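Local atomic coordinates of ESSB (Staphylococcus aureus, PDB entry 4ANN), a protein that is a membrane component of the type VII (Ess) secretion system, seen here as its cytoplasmic segment, and is probably required for secretion of EsxA and EsxB. Residues Phe34-Leu39 with Gln126-Pro131; Phe139-Lys144 with Gly163-His168; Ala145-Ala150 with Thr171-Lys176; Ile178-Ala181 with Leu185-Ala188. All coordinates share one frame; numbering follows the deposited sequence.

Interaction 1: residues Phe34-Leu39 with Gln126-Pro131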
loop_
_atom_site.group_PDB
_atom_site.type_symbol
_atom_site.label_atom_id
_atom_site.label_comp_id
_atom_site.label_asym_id
_atom_site.label_seq_id
_atom_site.Cartn_x
_atom_site.Cartn_y
_atom_site.Cartn_z
ATOM N N PHE A 34 8.041 -5.855 23.615
ATOM C CA PHE A 34 6.590 -5.841 23.871
ATOM C C PHE A 34 6.025 -4.437 24.056
ATOM O O PHE A 34 4.910 -4.147 23.611
ATOM C CB PHE A 34 6.311 -6.730 25.088
ATOM C CG PHE A 34 6.234 -8.243 24.808
ATOM C CD1 PHE A 34 6.818 -8.851 23.749
ATOM C CD2 PHE A 34 5.541 -9.070 25.648
ATOM C CE1 PHE A 34 6.707 -10.233 23.584
ATOM C CE2 PHE A 34 5.405 -10.426 25.550
ATOM C CZ PHE A 34 6.019 -11.010 24.454
ATOM N N HIS A 35 6.864 -3.566 24.684
ATOM C CA HIS A 35 6.426 -2.240 25.076
ATOM C C HIS A 35 6.410 -1.304 23.892
ATOM O O HIS A 35 6.116 -0.123 23.974
ATOM C CB HIS A 35 7.341 -1.581 26.124
ATOM C CG HIS A 35 8.629 -1.167 25.471
ATOM N ND1 HIS A 35 8.964 0.101 25.117
ATOM C CD2 HIS A 35 9.668 -1.960 25.097
ATOM C CE1 HIS A 35 10.162 0.082 24.572
ATOM N NE2 HIS A 35 10.623 -1.150 24.535
ATOM N N LEU A 36 6.730 -1.816 22.710
ATOM C CA LEU A 36 6.574 -0.998 21.528
ATOM C C LEU A 36 5.318 -1.328 20.769
ATOM O O LEU A 36 4.997 -0.637 19.811
ATOM C CB LEU A 36 7.801 -1.202 20.635
ATOM C CG LEU A 36 9.075 -0.738 21.322
ATOM C CD1 LEU A 36 10.278 -1.206 20.547
ATOM C CD2 LEU A 36 9.062 0.806 21.459
ATOM N N MET A 37 4.609 -2.414 21.169
ATOM C CA MET A 37 3.460 -2.832 20.335
ATOM C C MET A 37 2.374 -1.762 20.307
ATOM O O MET A 37 1.582 -1.682 19.363
ATOM C CB MET A 37 2.979 -4.196 20.807
ATOM C CG MET A 37 3.959 -5.335 20.572
ATOM S SD MET A 37 4.187 -5.862 18.851
ATOM C CE MET A 37 5.656 -4.976 18.430
ATOM N N TYR A 38 2.304 -0.906 21.316
ATOM C CA TYR A 38 1.334 0.201 21.341
ATOM C C TYR A 38 1.510 1.090 20.110
ATOM O O TYR A 38 0.572 1.763 19.695
ATOM C CB TYR A 38 1.485 1.018 22.644
ATOM C CG TYR A 38 2.564 2.066 22.582
ATOM C CD1 TYR A 38 3.885 1.670 22.829
ATOM C CD2 TYR A 38 2.316 3.415 22.275
ATOM C CE1 TYR A 38 4.951 2.551 22.773
ATOM C CE2 TYR A 38 3.364 4.318 22.218
ATOM C CZ TYR A 38 4.642 3.865 22.472
ATOM O OH TYR A 38 5.645 4.799 22.418
ATOM N N LEU A 39 2.711 1.138 19.507
ATOM C CA LEU A 39 2.899 1.976 18.292
ATOM C C LEU A 39 2.002 1.500 17.192
ATOM O O LEU A 39 1.688 2.301 16.248
ATOM C CB LEU A 39 4.345 1.959 17.847
ATOM C CG LEU A 39 5.308 2.628 18.839
ATOM C CD1 LEU A 39 6.754 2.468 18.393
ATOM C CD2 LEU A 39 4.967 4.082 19.105
ATOM N N GLN A 126 10.164 -1.264 12.150
ATOM C CA GLN A 126 11.531 -1.614 11.788
ATOM C C GLN A 126 12.224 -2.344 12.903
ATOM O O GLN A 126 12.184 -1.909 14.048
ATOM C CB GLN A 126 12.294 -0.344 11.411
ATOM C CG GLN A 126 11.552 0.257 10.196
ATOM C CD GLN A 126 12.500 0.049 9.018
ATOM O OE1 GLN A 126 12.817 -1.090 8.683
ATOM N NE2 GLN A 126 12.911 1.214 8.513
ATOM N N ASN A 127 12.824 -3.481 12.551
ATOM C CA ASN A 127 13.697 -4.192 13.467
ATOM C C ASN A 127 12.874 -4.809 14.589
ATOM O O ASN A 127 13.526 -5.333 15.489
ATOM C CB ASN A 127 14.781 -3.313 14.104
ATOM C CG ASN A 127 15.649 -2.596 13.109
ATOM O OD1 ASN A 127 15.983 -1.405 13.199
ATOM N ND2 ASN A 127 16.085 -3.337 12.094
ATOM N N VAL A 128 11.549 -4.788 14.480
ATOM C CA VAL A 128 10.704 -5.241 15.576
ATOM C C VAL A 128 9.647 -6.261 15.190
ATOM O O VAL A 128 9.515 -7.270 15.845
ATOM C CB VAL A 128 10.048 -4.025 16.248
ATOM C CG1 VAL A 128 9.035 -4.492 17.243
ATOM C CG2 VAL A 128 11.101 -3.176 16.910
ATOM N N VAL A 129 8.853 -5.920 14.147
ATOM C CA VAL A 129 7.844 -6.854 13.682
ATOM C C VAL A 129 7.615 -6.640 12.193
ATOM O O VAL A 129 7.689 -5.488 11.691
ATOM C CB VAL A 129 6.538 -6.765 14.501
ATOM C CG1 VAL A 129 5.824 -5.443 14.297
ATOM C CG2 VAL A 129 5.589 -7.910 14.141
ATOM N N ASP A 130 7.332 -7.704 11.486
ATOM C CA ASP A 130 7.007 -7.709 10.071
ATOM C C ASP A 130 5.735 -6.930 9.828
ATOM O O ASP A 130 4.946 -6.686 10.782
ATOM C CB ASP A 130 6.857 -9.164 9.585
ATOM C CG ASP A 130 8.159 -9.911 9.446
ATOM O OD1 ASP A 130 9.242 -9.291 9.492
ATOM O OD2 ASP A 130 8.072 -11.172 9.292
ATOM N N PRO A 131 5.449 -6.443 8.595
ATOM C CA PRO A 131 6.205 -6.697 7.379
ATOM C C PRO A 131 7.562 -5.987 7.340
ATOM O O PRO A 131 7.776 -4.921 7.900
ATOM C CB PRO A 131 5.305 -6.169 6.235
ATOM C CG PRO A 131 4.400 -5.186 6.937
ATOM C CD PRO A 131 4.192 -5.767 8.297
#

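Interaction 2: residues Phe139-Lys144 with Gly163-His168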
loop_
_atom_site.group_PDB
_atom_site.type_symbol
_atom_site.label_atom_id
_atom_site.label_comp_id
_atom_site.label_asym_id
_atom_site.label_seq_id
_atom_site.Cartn_x
_atom_site.Cartn_y
_atom_site.Cartn_z
ATOM N N PHE A 139 8.700 -1.915 -4.843
ATOM C CA PHE A 139 7.737 -0.828 -4.698
ATOM C C PHE A 139 7.317 -0.318 -6.090
ATOM O O PHE A 139 6.121 -0.103 -6.378
ATOM C CB PHE A 139 8.371 0.314 -3.884
ATOM C CG PHE A 139 7.407 1.491 -3.705
ATOM C CD1 PHE A 139 6.438 1.483 -2.738
ATOM C CD2 PHE A 139 7.452 2.594 -4.558
ATOM C CE1 PHE A 139 5.545 2.515 -2.519
ATOM C CE2 PHE A 139 6.559 3.630 -4.358
ATOM C CZ PHE A 139 5.568 3.593 -3.429
ATOM N N LEU A 140 8.270 -0.152 -6.983
ATOM C CA LEU A 140 7.960 0.307 -8.340
ATOM C C LEU A 140 7.108 -0.700 -9.071
ATOM O O LEU A 140 6.152 -0.289 -9.748
ATOM C CB LEU A 140 9.258 0.610 -9.088
ATOM C CG LEU A 140 9.057 1.120 -10.492
ATOM C CD1 LEU A 140 8.175 2.400 -10.491
ATOM C CD2 LEU A 140 10.420 1.401 -11.139
ATOM N N THR A 141 7.420 -1.993 -9.002
ATOM C CA THR A 141 6.591 -2.980 -9.684
ATOM C C THR A 141 5.160 -2.922 -9.161
ATOM O O THR A 141 4.195 -3.004 -9.925
ATOM C CB THR A 141 7.193 -4.380 -9.449
ATOM O OG1 THR A 141 8.441 -4.427 -10.128
ATOM C CG2 THR A 141 6.312 -5.472 -10.001
ATOM N N ARG A 142 5.013 -2.861 -7.838
ATOM C CA ARG A 142 3.667 -2.802 -7.240
ATOM C C ARG A 142 2.927 -1.530 -7.651
ATOM O O ARG A 142 1.713 -1.563 -7.942
ATOM C CB ARG A 142 3.782 -2.968 -5.738
ATOM C CG ARG A 142 4.171 -4.350 -5.316
ATOM C CD ARG A 142 4.535 -4.447 -3.829
ATOM N NE ARG A 142 4.666 -5.842 -3.479
ATOM C CZ ARG A 142 3.688 -6.626 -3.052
ATOM N NH1 ARG A 142 2.452 -6.190 -2.761
ATOM N NH2 ARG A 142 3.950 -7.888 -2.834
ATOM N N TYR A 143 3.611 -0.391 -7.696
ATOM C CA TYR A 143 2.983 0.858 -8.138
ATOM C C TYR A 143 2.510 0.745 -9.584
ATOM O O TYR A 143 1.388 1.122 -9.925
ATOM C CB TYR A 143 3.982 1.997 -7.879
ATOM C CG TYR A 143 3.430 3.381 -7.882
ATOM C CD1 TYR A 143 2.145 3.784 -8.210
ATOM C CD2 TYR A 143 4.283 4.397 -7.496
ATOM C CE1 TYR A 143 1.763 5.106 -8.189
ATOM C CE2 TYR A 143 3.906 5.731 -7.467
ATOM C CZ TYR A 143 2.619 6.074 -7.786
ATOM O OH TYR A 143 2.239 7.413 -7.759
ATOM N N LYS A 144 3.351 0.185 -10.455
ATOM C CA LYS A 144 2.975 -0.049 -11.820
ATOM C C LYS A 144 1.727 -0.907 -11.922
ATOM O O LYS A 144 0.821 -0.643 -12.720
ATOM C CB LYS A 144 4.129 -0.703 -12.590
ATOM C CG LYS A 144 5.307 0.203 -12.851
ATOM C CD LYS A 144 6.513 -0.512 -13.399
ATOM C CE LYS A 144 7.579 0.433 -13.872
ATOM N NZ LYS A 144 8.777 -0.314 -14.394
ATOM N N GLY A 163 4.141 -12.121 -12.203
ATOM C CA GLY A 163 4.495 -12.536 -13.534
ATOM C C GLY A 163 5.841 -12.008 -13.970
ATOM O O GLY A 163 6.566 -11.300 -13.234
ATOM N N ASN A 164 6.218 -12.357 -15.182
ATOM C CA ASN A 164 7.377 -11.774 -15.875
ATOM C C ASN A 164 6.836 -10.532 -16.516
ATOM O O ASN A 164 6.226 -10.578 -17.595
ATOM C CB ASN A 164 7.907 -12.833 -16.856
ATOM C CG ASN A 164 9.149 -12.394 -17.575
ATOM O OD1 ASN A 164 10.008 -13.278 -17.996
ATOM N ND2 ASN A 164 9.319 -11.142 -17.797
ATOM N N LEU A 165 7.026 -9.400 -15.892
ATOM C CA LEU A 165 6.265 -8.187 -16.251
ATOM C C LEU A 165 6.530 -7.746 -17.665
ATOM O O LEU A 165 5.579 -7.360 -18.373
ATOM C CB LEU A 165 6.532 -7.064 -15.244
ATOM C CG LEU A 165 5.607 -5.879 -15.332
ATOM C CD1 LEU A 165 4.158 -6.267 -15.007
ATOM C CD2 LEU A 165 6.121 -4.762 -14.416
ATOM N N GLU A 166 7.784 -7.818 -18.152
ATOM C CA GLU A 166 8.034 -7.353 -19.496
ATOM C C GLU A 166 7.473 -8.265 -20.558
ATOM O O GLU A 166 7.351 -7.830 -21.708
ATOM C CB GLU A 166 9.552 -7.098 -19.650
ATOM C CG GLU A 166 9.866 -5.873 -18.823
ATOM C CD GLU A 166 10.708 -4.844 -19.469
ATOM O OE1 GLU A 166 10.856 -4.919 -20.687
ATOM O OE2 GLU A 166 11.202 -4.038 -18.675
ATOM N N LEU A 167 7.079 -9.491 -20.231
ATOM C CA LEU A 167 6.388 -10.368 -21.159
ATOM C C LEU A 167 4.874 -10.145 -21.136
ATOM O O LEU A 167 4.133 -10.867 -21.818
ATOM C CB LEU A 167 6.732 -11.809 -20.874
ATOM C CG LEU A 167 8.209 -12.188 -21.123
ATOM C CD1 LEU A 167 8.410 -13.687 -20.954
ATOM C CD2 LEU A 167 8.737 -11.781 -22.486
ATOM N N HIS A 168 4.374 -9.173 -20.384
ATOM C CA HIS A 168 2.932 -8.901 -20.352
ATOM C C HIS A 168 2.407 -8.594 -21.737
ATOM O O HIS A 168 2.967 -7.798 -22.483
ATOM C CB HIS A 168 2.724 -7.689 -19.432
ATOM C CG HIS A 168 1.300 -7.206 -19.382
ATOM N ND1 HIS A 168 0.382 -7.888 -18.674
ATOM C CD2 HIS A 168 0.642 -6.168 -19.899
ATOM C CE1 HIS A 168 -0.796 -7.337 -18.774
ATOM N NE2 HIS A 168 -0.679 -6.224 -19.521
#

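Interaction 3: residues Ala145-Ala150 with Thr171-Lys176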
loop_
_atom_site.group_PDB
_atom_site.type_symbol
_atom_site.label_atom_id
_atom_site.label_comp_id
_atom_site.label_asym_id
_atom_site.label_seq_id
_atom_site.Cartn_x
_atom_site.Cartn_y
_atom_site.Cartn_z
ATOM N N ALA A 145 1.692 -1.978 -11.126
ATOM C CA ALA A 145 0.550 -2.867 -11.137
ATOM C C ALA A 145 -0.725 -2.144 -10.698
ATOM O O ALA A 145 -1.797 -2.360 -11.289
ATOM C CB ALA A 145 0.805 -4.094 -10.301
ATOM N N LEU A 146 -0.642 -1.289 -9.704
ATOM C CA LEU A 146 -1.790 -0.484 -9.306
ATOM C C LEU A 146 -2.275 0.418 -10.439
ATOM O O LEU A 146 -3.469 0.567 -10.679
ATOM C CB LEU A 146 -1.494 0.367 -8.058
ATOM C CG LEU A 146 -1.293 -0.409 -6.748
ATOM C CD1 LEU A 146 -0.878 0.554 -5.653
ATOM C CD2 LEU A 146 -2.512 -1.155 -6.317
ATOM N N VAL A 147 -1.340 1.070 -11.153
ATOM C CA VAL A 147 -1.718 1.923 -12.267
ATOM C C VAL A 147 -2.470 1.109 -13.327
ATOM O O VAL A 147 -3.511 1.505 -13.848
ATOM C CB VAL A 147 -0.487 2.623 -12.852
ATOM C CG1 VAL A 147 -0.848 3.321 -14.167
ATOM C CG2 VAL A 147 0.131 3.603 -11.859
ATOM N N ILE A 148 -1.905 -0.058 -13.690
ATOM C CA ILE A 148 -2.525 -0.905 -14.701
ATOM C C ILE A 148 -3.908 -1.313 -14.269
ATOM O O ILE A 148 -4.874 -1.264 -15.043
ATOM C CB ILE A 148 -1.605 -2.121 -14.985
ATOM C CG1 ILE A 148 -0.335 -1.655 -15.689
ATOM C CG2 ILE A 148 -2.357 -3.190 -15.764
ATOM C CD1 ILE A 148 0.745 -2.692 -15.792
ATOM N N CYS A 149 -4.049 -1.753 -13.014
ATOM C CA CYS A 149 -5.358 -2.164 -12.501
ATOM C C CYS A 149 -6.358 -1.039 -12.491
ATOM O O CYS A 149 -7.539 -1.227 -12.781
ATOM C CB CYS A 149 -5.206 -2.758 -11.108
ATOM S SG CYS A 149 -4.391 -4.369 -11.067
ATOM N N ALA A 150 -5.912 0.182 -12.156
ATOM C CA ALA A 150 -6.818 1.325 -12.116
ATOM C C ALA A 150 -7.395 1.599 -13.509
ATOM O O ALA A 150 -8.532 2.097 -13.572
ATOM C CB ALA A 150 -6.112 2.553 -11.573
ATOM N N THR A 171 -2.209 -3.547 -23.515
ATOM C CA THR A 171 -2.403 -2.377 -24.322
ATOM C C THR A 171 -1.096 -1.603 -24.414
ATOM O O THR A 171 -0.190 -1.765 -23.597
ATOM C CB THR A 171 -3.517 -1.491 -23.715
ATOM O OG1 THR A 171 -3.164 -1.143 -22.363
ATOM C CG2 THR A 171 -4.885 -2.149 -23.580
ATOM N N PRO A 172 -0.998 -0.696 -25.379
ATOM C CA PRO A 172 0.161 0.213 -25.420
ATOM C C PRO A 172 0.350 1.012 -24.146
ATOM O O PRO A 172 1.490 1.211 -23.725
ATOM C CB PRO A 172 -0.169 1.080 -26.654
ATOM C CG PRO A 172 -1.006 0.180 -27.501
ATOM C CD PRO A 172 -1.920 -0.554 -26.531
ATOM N N PHE A 173 -0.712 1.474 -23.511
ATOM C CA PHE A 173 -0.599 2.166 -22.229
ATOM C C PHE A 173 0.118 1.318 -21.185
ATOM O O PHE A 173 0.997 1.767 -20.483
ATOM C CB PHE A 173 -1.990 2.516 -21.746
ATOM C CG PHE A 173 -2.040 3.143 -20.364
ATOM C CD1 PHE A 173 -1.804 4.478 -20.136
ATOM C CD2 PHE A 173 -2.348 2.404 -19.260
ATOM C CE1 PHE A 173 -1.839 5.040 -18.899
ATOM C CE2 PHE A 173 -2.396 2.938 -17.993
ATOM C CZ PHE A 173 -2.148 4.264 -17.806
ATOM N N GLU A 174 -0.201 0.066 -21.099
ATOM C CA GLU A 174 0.302 -0.867 -20.130
ATOM C C GLU A 174 1.762 -1.055 -20.409
ATOM O O GLU A 174 2.575 -1.097 -19.455
ATOM C CB GLU A 174 -0.451 -2.208 -20.072
ATOM C CG GLU A 174 -1.848 -2.033 -19.557
ATOM C CD GLU A 174 -2.735 -3.239 -19.646
ATOM O OE1 GLU A 174 -2.412 -4.179 -20.382
ATOM O OE2 GLU A 174 -3.825 -3.196 -19.004
ATOM N N THR A 175 2.173 -1.179 -21.662
ATOM C CA THR A 175 3.625 -1.288 -21.958
ATOM C C THR A 175 4.387 -0.071 -21.472
ATOM O O THR A 175 5.481 -0.194 -20.951
ATOM C CB THR A 175 3.794 -1.503 -23.464
ATOM O OG1 THR A 175 3.217 -2.742 -23.769
ATOM C CG2 THR A 175 5.283 -1.494 -23.866
ATOM N N LYS A 176 3.844 1.131 -21.706
ATOM C CA LYS A 176 4.536 2.340 -21.287
ATOM C C LYS A 176 4.701 2.370 -19.773
ATOM O O LYS A 176 5.733 2.780 -19.243
ATOM C CB LYS A 176 3.868 3.616 -21.754
ATOM C CG LYS A 176 3.999 3.868 -23.273
HETATM O O HOH W 1 -4.506 -0.827 -17.839
#

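Interaction 4: residues Ile178-Ala181 with Leu185-Ala188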
loop_
_atom_site.group_PDB
_atom_site.type_symbol
_atom_site.label_atom_id
_atom_site.label_comp_id
_atom_site.label_asym_id
_atom_site.label_seq_id
_atom_site.Cartn_x
_atom_site.Cartn_y
_atom_site.Cartn_z
ATOM N N ILE A 178 4.858 -0.275 -17.757
ATOM C CA ILE A 178 5.784 -1.319 -17.434
ATOM C C ILE A 178 7.208 -0.907 -17.705
ATOM O O ILE A 178 8.129 -1.276 -16.941
ATOM C CB ILE A 178 5.407 -2.612 -18.174
ATOM C CG1 ILE A 178 4.142 -3.216 -17.521
ATOM C CG2 ILE A 178 6.561 -3.603 -18.196
ATOM C CD1 ILE A 178 3.489 -4.305 -18.336
ATOM N N GLU A 179 7.412 -0.164 -18.771
ATOM C CA GLU A 179 8.753 0.217 -19.181
ATOM C C GLU A 179 9.293 1.400 -18.402
ATOM O O GLU A 179 10.507 1.667 -18.527
ATOM C CB GLU A 179 8.784 0.455 -20.680
ATOM C CG GLU A 179 8.656 -0.892 -21.415
ATOM C CD GLU A 179 8.941 -0.632 -22.885
ATOM O OE1 GLU A 179 9.143 0.575 -23.145
ATOM O OE2 GLU A 179 8.891 -1.646 -23.552
ATOM N N ALA A 180 8.495 2.140 -17.663
ATOM C CA ALA A 180 9.025 3.313 -16.930
ATOM C C ALA A 180 10.175 2.910 -16.081
ATOM O O ALA A 180 10.085 1.972 -15.271
ATOM C CB ALA A 180 7.942 3.945 -16.070
ATOM N N ALA A 181 11.326 3.543 -16.236
ATOM C CA ALA A 181 12.534 2.930 -15.728
ATOM C C ALA A 181 12.674 3.109 -14.228
ATOM O O ALA A 181 13.349 2.272 -13.668
ATOM C CB ALA A 181 13.776 3.463 -16.420
ATOM N N LEU A 185 10.220 8.586 -13.364
ATOM C CA LEU A 185 9.796 8.473 -14.739
ATOM C C LEU A 185 8.378 7.925 -14.754
ATOM O O LEU A 185 7.625 8.344 -15.645
ATOM C CB LEU A 185 10.741 7.662 -15.628
ATOM C CG LEU A 185 12.105 8.328 -15.891
ATOM C CD1 LEU A 185 13.122 7.344 -16.408
ATOM C CD2 LEU A 185 11.906 9.494 -16.830
ATOM N N LEU A 186 7.962 7.068 -13.850
ATOM C CA LEU A 186 6.550 6.686 -13.788
ATOM C C LEU A 186 5.707 7.901 -13.437
ATOM O O LEU A 186 4.660 8.131 -14.066
ATOM C CB LEU A 186 6.314 5.556 -12.777
ATOM C CG LEU A 186 4.891 5.115 -12.625
ATOM C CD1 LEU A 186 4.290 4.614 -13.943
ATOM C CD2 LEU A 186 4.768 4.022 -11.558
ATOM N N THR A 187 6.129 8.686 -12.464
ATOM C CA THR A 187 5.423 9.931 -12.099
ATOM C C THR A 187 5.280 10.815 -13.304
ATOM O O THR A 187 4.237 11.421 -13.541
ATOM C CB THR A 187 6.252 10.668 -11.007
ATOM O OG1 THR A 187 6.280 9.825 -9.863
ATOM C CG2 THR A 187 5.568 12.003 -10.706
ATOM N N ALA A 188 6.345 10.968 -14.058
ATOM C CA ALA A 188 6.363 11.857 -15.215
ATOM C C ALA A 188 5.419 11.363 -16.262
ATOM O O ALA A 188 4.675 12.138 -16.872
ATOM C CB ALA A 188 7.773 11.972 -15.832
#

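Interaction 1: residues Phe34-Leu39 with Gln126-Pro131
Leu36 and Val128 face each other with their CA atoms 8.4 Å apart, and Met37 stands in the same way opposite Val129. Residues 34-39 include 3-10 helix at Tyr38 and Leu39, with Met37 N bonded to Phe34 O and Leu39 N to Leu36 O, whereas 126-131 is irregular, with a cis peptide bond before Pro131 and a backbone at Val128 and Val129 that fits a classic beta bulge. The contact between them is purely apolar. In the conformer described, one of two for Met37, the chain bends at both chi2 (-71°) and chi3 (98°), and this curl carries methyl CE across the gap to CG1 of Val128 at 3.6 Å. The same methyl lies 4.2 Å from CG1 of Val129, so one end group spans the two consecutive valines. Beside it, CD1 of Leu36 comes within 4.2 Å of CG2 of Val128; the valine thus offers one branch to each partner. Hydrogen bonds around the edges, from Tyr101 to the Leu39 carbonyl and from Thr102 to that of Pro131, bring in the neighbouring strand 101-102. The whole is loop-on-loop packing, joining the connection between strands 21-25 and 50-54 to the bulged exit from strand 124-125.

Interaction 2: residues Phe139-Lys144 with Gly163-His168
Thr141 and Lys144, one helical turn apart, receive the same methyl of Leu165, CD2, on one flank of helix 136-151. The backbones keep their distance: the nearest CA pair, Thr141 and Leu165, is separated by 8.4 Å, and the leucine bridges the space from a short 3-10 turn at 165-167. Lys144 can be traced outward as an almost straight rod, with chi2, chi3 and chi4 all close to 180°. Its CB starts 4.9 Å from Leu165 CD2, and CG stands off a little farther. CD makes the nearest approach, 4.4 Å from Leu165 CD2. CE lies 5.4 Å from Leu165 CD2 as the chain passes alongside it. At the tip, NZ turns to the main-chain carbonyls of Ile178 and Ala180, so a buried ammonium is gripped by two oxygens where helix 172-179 ends. The electronegative end of that helix would probably favour the charged lysine. The carboxylate of Glu166 is nearby but not in contact, its OE2 6.2 Å from Lys144 NZ. Roughly at right angles to the lysine, as seen from Leu165 CD2, Thr141 brings CG2 to 4.5 Å, a loose touch. Little surface is buried, and Leu165 also leans on Ile178. The contact therefore joins the middle of helix 136-151 to the loop between helices 157-162 and 172-179, with helix 183-192 packed on the same long helix through Leu140 and Tyr143.

Interaction 3: residues Ala145-Ala150 with Thr171-Lys176
Ile148 and Glu174 are the nearest CA pair of the two segments, 6.1 Å apart, where helix 136-151 meets helix 172-179. The nonpolar contacts come first. Val147 puts CG1, anti to its own nitrogen, against the Phe173 ring 4.0 Å from CZ; the two side chains run at about a right angle and the methyl meets the ring obliquely. Phe173 in turn meets the ring of Phe151. Ile148 lays CG2 across the stem of Glu174, 4.0 Å from its CG, and reaches OE2 at 3.6 Å, so a methyl lines part of the buried carboxylate. The second kind of interaction is the capping box that starts helix 172-179. Thr171 N donates to Glu174 OE1 (3.2 Å, 157°), arriving from above the carboxylate plane, and in return Glu174 N makes a weak bond of 3.4 Å to Thr171 OG1. Thr171 and Glu174 thereby close a ring of bonds around the first turn. Beyond the box, OE1 also bonds His168 NE2 and OE2 bonds Gln155 NE2. With a water counted on OE2, each oxygen of the buried Glu174 is met by two donors, which probably favours the ionised form and fixes the rotation of the group. That water bridges the two helices, donating to the Ile148 carbonyl oxygen and, at 2.7 Å, to Glu174 OE2.

Interaction 4: residues Ile178-Ala181 with Leu185-Ala188
Ala180 presses its methyl directly onto the backbone of the following helix: CB lies 3.8 Å from Leu186 CA and equally near Leu186 N. The same methyl is 4.0 Å from Leu186 CB and also approaches the carbonyl carbon of Leu185, so it covers a patch of main chain rather than the end of a side chain. The backbones can come this close, 5.2 Å between the CA atoms of Ala180 and Leu186, because the inserted group is no more than a methyl. One residue on, Ala181 CB meets CD1 of Leu185 at 3.9 Å, a contact between two exposed residues. Leu185 has CG beside its backbone nitrogen, and this directs the isobutyl end back over the linker. The motif is a tight turn between consecutive helices: helix 172-179 ends, Ala180 breaks the helix with polyproline-II-like angles (phi -54°, psi 125°), and helix 183-192 begins almost at once. Around this shell, Thr182 OG1 accepts from Leu185 N and so helps to start the second helix, while Thr187 OG1 bonds to the carbonyl of Leu183 a turn earlier. With CG anti to nitrogen (chi1 179°), the Leu186 branches pack on Leu140 and Tyr143 of helix 136-151. Ile178, pointing away from the 185-188 turn, is packed on Ile148 of that long helix and on Leu165 and His168 of the loop before helix 172-179.

In the fold
From the N terminus, interaction 1 closes first, joining two loops 87 residues apart, with the strand-rich part of the chain between them. The remaining contacts lie in the helical region, consistent with the two-part layout of a protein-kinase-like fold; interaction 1 is about 30 Å or more from each, centre to centre. Interactions 2 and 3 both start on helix 136-151 and cross along the chain, 2 reaching the loop before helix 172-179 and 3 that helix itself; His168 bonds to Glu174 between them. Interaction 4 follows in series, closing the short turn into helix 183-192. It meets interaction 2 through Lys144 and interaction 3 through Ile148 against Ile178.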